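Local atomic coordinates of 5-formyltetrahydrofolate cyclo-ligase family protein (Bacillus anthracis, PDB entry 2JCB), a protein that probably catalyses the ATP-dependent conversion of 5-formyltetrahydrofolate to 5,10-methenyltetrahydrofolate, a step of folate metabolism. Residues A[38-43]-A[68-73]. Numbering follows the deposited sequence.
Sequences QIVFSL and YPIIEK
V40 and I70 bring helices 29-44 and 68-76 together, with their CA atoms 7.1 Å apart and the two segments running in the same general direction. The contact is small and wholly apolar. It buries 145 Å² in total, and its three residues, V40, L43 and I70, are all buried in the protein. I70 supplies the largest share and meets both V40 and L43. V40 uses one methyl. Its CG1 lies 3.6 Å from CG1 of I70, and I70 CD1 comes as near to the same V40 methyl. The methyl therefore rests alongside the outer bond of the isoleucine chain. This I70 branch is extended (chi2 169°), which turns CD1 away from the backbone, where it touches V40 CG1 and L43 CD2 at once.

The fold is an alpha/beta domain with a mostly parallel central sheet. Helix 68-76 is the helix of a beta-alpha-beta crossover from strand 54-56 to the adjacent parallel strand 80-87. Helix 29-44 comes before that unit in the chain. Both helices pack on strand 161-165: I70 touches L165, and L43 touches L163.

In L43, chi1 of 170° swings CG away from the backbone N and brings CD2 to I70. That methyl faces both I70 CG2, at 3.8 Å, and I70 CD1, at 4.0 Å. The L43 and I70 side chains meet at about a right angle. W49 of helix 47-51 touches L43 and I70 as well.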
ATOM      1  N   GLN A  38     -14.301   2.512  -7.661  1.00 29.33           N
ATOM      2  CA  GLN A  38     -13.887   2.043  -9.009  1.00 29.73           C
ATOM      3  C   GLN A  38     -12.617   1.210  -8.934  1.00 29.40           C
ATOM      4  O   GLN A  38     -12.500   0.167  -9.583  1.00 28.75           O
ATOM      5  CB  GLN A  38     -13.705   3.213  -9.977  1.00 29.98           C
ATOM      6  CG  GLN A  38     -15.036   3.843 -10.278  1.00 32.85           C
ATOM      7  CD  GLN A  38     -14.939   5.059 -11.185  1.00 33.71           C
ATOM      8  OE1 GLN A  38     -13.854   5.450 -11.603  1.00 39.15           O
ATOM      9  NE2 GLN A  38     -16.097   5.677 -11.477  1.00 37.40           N
ATOM     10  N   ILE A  39     -11.655   1.660  -8.114  1.00 26.77           N
ATOM     11  CA  ILE A  39     -10.331   1.081  -8.080  1.00 26.80           C
ATOM     12  C   ILE A  39     -10.493  -0.297  -7.494  1.00 26.49           C
ATOM     13  O   ILE A  39      -9.922  -1.268  -8.045  1.00 28.78           O
ATOM     14  CB  ILE A  39      -9.398   1.913  -7.269  1.00 26.02           C
ATOM     15  CG1 ILE A  39      -9.007   3.156  -8.112  1.00 26.17           C
ATOM     16  CG2 ILE A  39      -8.178   1.149  -6.853  1.00 27.26           C
ATOM     17  CD1 ILE A  39      -8.377   4.329  -7.314  1.00 30.55           C
ATOM     18  N   VAL A  40     -11.253  -0.400  -6.397  1.00 29.72           N
ATOM     19  CA  VAL A  40     -11.425  -1.697  -5.733  1.00 29.77           C
ATOM     20  C   VAL A  40     -12.249  -2.672  -6.552  1.00 30.21           C
ATOM     21  O   VAL A  40     -11.925  -3.853  -6.581  1.00 30.87           O
ATOM     22  CB  VAL A  40     -11.875  -1.638  -4.217  1.00 30.93           C
ATOM     23  CG1 VAL A  40     -10.796  -0.815  -3.426  1.00 29.99           C
ATOM     24  CG2 VAL A  40     -13.312  -1.184  -4.036  1.00 33.74           C
ATOM     25  N   PHE A  41     -13.221  -2.166  -7.293  1.00 28.15           N
ATOM     26  CA  PHE A  41     -14.014  -3.051  -8.163  1.00 30.45           C
ATOM     27  C   PHE A  41     -12.992  -3.707  -9.133  1.00 29.45           C
ATOM     28  O   PHE A  41     -13.072  -4.922  -9.375  1.00 29.68           O
ATOM     29  CB  PHE A  41     -15.080  -2.234  -8.911  1.00 30.93           C
ATOM     30  CG  PHE A  41     -15.798  -2.992  -9.982  1.00 34.78           C
ATOM     31  CD1 PHE A  41     -17.004  -3.601  -9.701  1.00 37.39           C
ATOM     32  CD2 PHE A  41     -15.272  -3.085 -11.277  1.00 37.56           C
ATOM     33  CE1 PHE A  41     -17.699  -4.321 -10.673  1.00 37.75           C
ATOM     34  CE2 PHE A  41     -15.968  -3.787 -12.268  1.00 39.31           C
ATOM     35  CZ  PHE A  41     -17.170  -4.406 -11.956  1.00 38.61           C
ATOM     36  N   SER A  42     -12.040  -2.946  -9.647  1.00 29.28           N
ATOM     37  CA  SER A  42     -11.063  -3.466 -10.625  1.00 27.90           C
ATOM     38  C   SER A  42     -10.112  -4.470  -9.934  1.00 28.89           C
ATOM     39  O   SER A  42      -9.827  -5.553 -10.472  1.00 27.64           O
ATOM     40  CB  SER A  42     -10.284  -2.309 -11.206  1.00 30.18           C
ATOM     41  OG  SER A  42      -9.279  -2.737 -12.148  1.00 34.37           O
ATOM     42  N   LEU A  43      -9.681  -4.131  -8.717  1.00 28.61           N
ATOM     43  CA  LEU A  43      -8.903  -5.104  -7.884  1.00 28.56           C
ATOM     44  C   LEU A  43      -9.549  -6.489  -7.812  1.00 28.59           C
ATOM     45  O   LEU A  43      -8.846  -7.491  -8.019  1.00 28.45           O
ATOM     46  CB  LEU A  43      -8.737  -4.597  -6.423  1.00 29.98           C
ATOM     47  CG  LEU A  43      -8.156  -5.675  -5.439  1.00 29.72           C
ATOM     48  CD1 LEU A  43      -6.711  -5.976  -5.849  1.00 32.53           C
ATOM     49  CD2 LEU A  43      -8.137  -5.017  -4.017  1.00 30.21           C
ATOM     50  N   TYR A  68     -10.535  -0.258   3.744  1.00 29.19           N
ATOM     51  CA  TYR A  68     -11.455  -0.937   4.647  1.00 29.09           C
ATOM     52  C   TYR A  68     -12.415  -1.891   3.940  1.00 28.96           C
ATOM     53  O   TYR A  68     -12.557  -3.049   4.374  1.00 28.60           O
ATOM     54  CB  TYR A  68     -12.168   0.057   5.610  1.00 29.56           C
ATOM     55  CG  TYR A  68     -11.219   0.478   6.722  1.00 30.96           C
ATOM     56  CD1 TYR A  68     -10.274   1.507   6.515  1.00 31.51           C
ATOM     57  CD2 TYR A  68     -11.235  -0.195   7.965  1.00 34.26           C
ATOM     58  CE1 TYR A  68      -9.361   1.889   7.568  1.00 31.04           C
ATOM     59  CE2 TYR A  68     -10.346   0.160   9.014  1.00 31.88           C
ATOM     60  CZ  TYR A  68      -9.430   1.208   8.802  1.00 32.93           C
ATOM     61  OH  TYR A  68      -8.587   1.554   9.849  1.00 34.11           O
ATOM     62  N   PRO A  69     -13.062  -1.431   2.844  1.00 29.55           N
ATOM     63  CA  PRO A  69     -13.918  -2.346   2.096  1.00 30.32           C
ATOM     64  C   PRO A  69     -13.171  -3.578   1.571  1.00 29.63           C
ATOM     65  O   PRO A  69     -13.782  -4.642   1.483  1.00 30.77           O
ATOM     66  CB  PRO A  69     -14.446  -1.499   0.950  1.00 29.11           C
ATOM     67  CG  PRO A  69     -14.351  -0.092   1.421  1.00 31.83           C
ATOM     68  CD  PRO A  69     -13.120  -0.073   2.298  1.00 28.40           C
ATOM     69  N   ILE A  70     -11.876  -3.448   1.327  1.00 29.88           N
ATOM     70  CA  ILE A  70     -11.086  -4.554   0.776  1.00 29.21           C
ATOM     71  C   ILE A  70     -10.930  -5.620   1.829  1.00 29.14           C
ATOM     72  O   ILE A  70     -11.103  -6.789   1.566  1.00 29.85           O
ATOM     73  CB  ILE A  70      -9.677  -4.128   0.301  1.00 30.10           C
ATOM     74  CG1 ILE A  70      -9.795  -2.974  -0.740  1.00 29.01           C
ATOM     75  CG2 ILE A  70      -8.957  -5.384  -0.277  1.00 28.93           C
ATOM     76  CD1 ILE A  70      -8.429  -2.257  -1.099  1.00 28.77           C
ATOM     77  N   ILE A  71     -10.557  -5.208   3.034  1.00 29.92           N
ATOM     78  CA  ILE A  71     -10.484  -6.163   4.140  1.00 29.63           C
ATOM     79  C   ILE A  71     -11.821  -6.902   4.364  1.00 28.85           C
ATOM     80  O   ILE A  71     -11.864  -8.132   4.561  1.00 29.77           O
ATOM     81  CB  ILE A  71     -10.009  -5.449   5.429  1.00 29.33           C
ATOM     82  CG1 ILE A  71      -8.577  -4.956   5.206  1.00 27.57           C
ATOM     83  CG2 ILE A  71     -10.114  -6.446   6.628  1.00 28.88           C
ATOM     84  CD1 ILE A  71      -8.144  -3.901   6.253  1.00 28.95           C
ATOM     85  N   GLU A  72     -12.932  -6.178   4.325  1.00 28.82           N
ATOM     86  CA  GLU A  72     -14.232  -6.789   4.485  1.00 30.17           C
ATOM     87  C   GLU A  72     -14.567  -7.856   3.426  1.00 30.81           C
ATOM     88  O   GLU A  72     -15.089  -8.931   3.763  1.00 32.04           O
ATOM     89  CB  GLU A  72     -15.260  -5.678   4.533  1.00 31.42           C
ATOM     90  CG  GLU A  72     -15.068  -4.820   5.813  1.00 31.62           C
ATOM     91  CD  GLU A  72     -16.076  -3.738   5.898  1.00 39.75           C
ATOM     92  OE1 GLU A  72     -16.197  -2.964   4.917  1.00 43.99           O
ATOM     93  OE2 GLU A  72     -16.768  -3.678   6.936  1.00 42.59           O
ATOM     94  N   LYS A  73     -14.198  -7.543   2.179  1.00 32.54           N
ATOM     95  CA  LYS A  73     -14.406  -8.446   1.026  1.00 32.58           C
ATOM     96  C   LYS A  73     -13.542  -9.688   1.199  1.00 31.71           C
ATOM     97  O   LYS A  73     -14.009 -10.788   1.017  1.00 31.65           O
ATOM     98  CB  LYS A  73     -13.971  -7.728  -0.270  1.00 32.28           C
ATOM     99  CG  LYS A  73     -14.320  -8.453  -1.605  1.00 34.49           C
ATOM    100  CD  LYS A  73     -15.786  -8.515  -1.827  1.00 36.46           C
ATOM    101  CE  LYS A  73     -16.117  -8.688  -3.297  1.00 35.36           C
ATOM    102  NZ  LYS A  73     -17.587  -8.408  -3.441  1.00 43.30           N
TER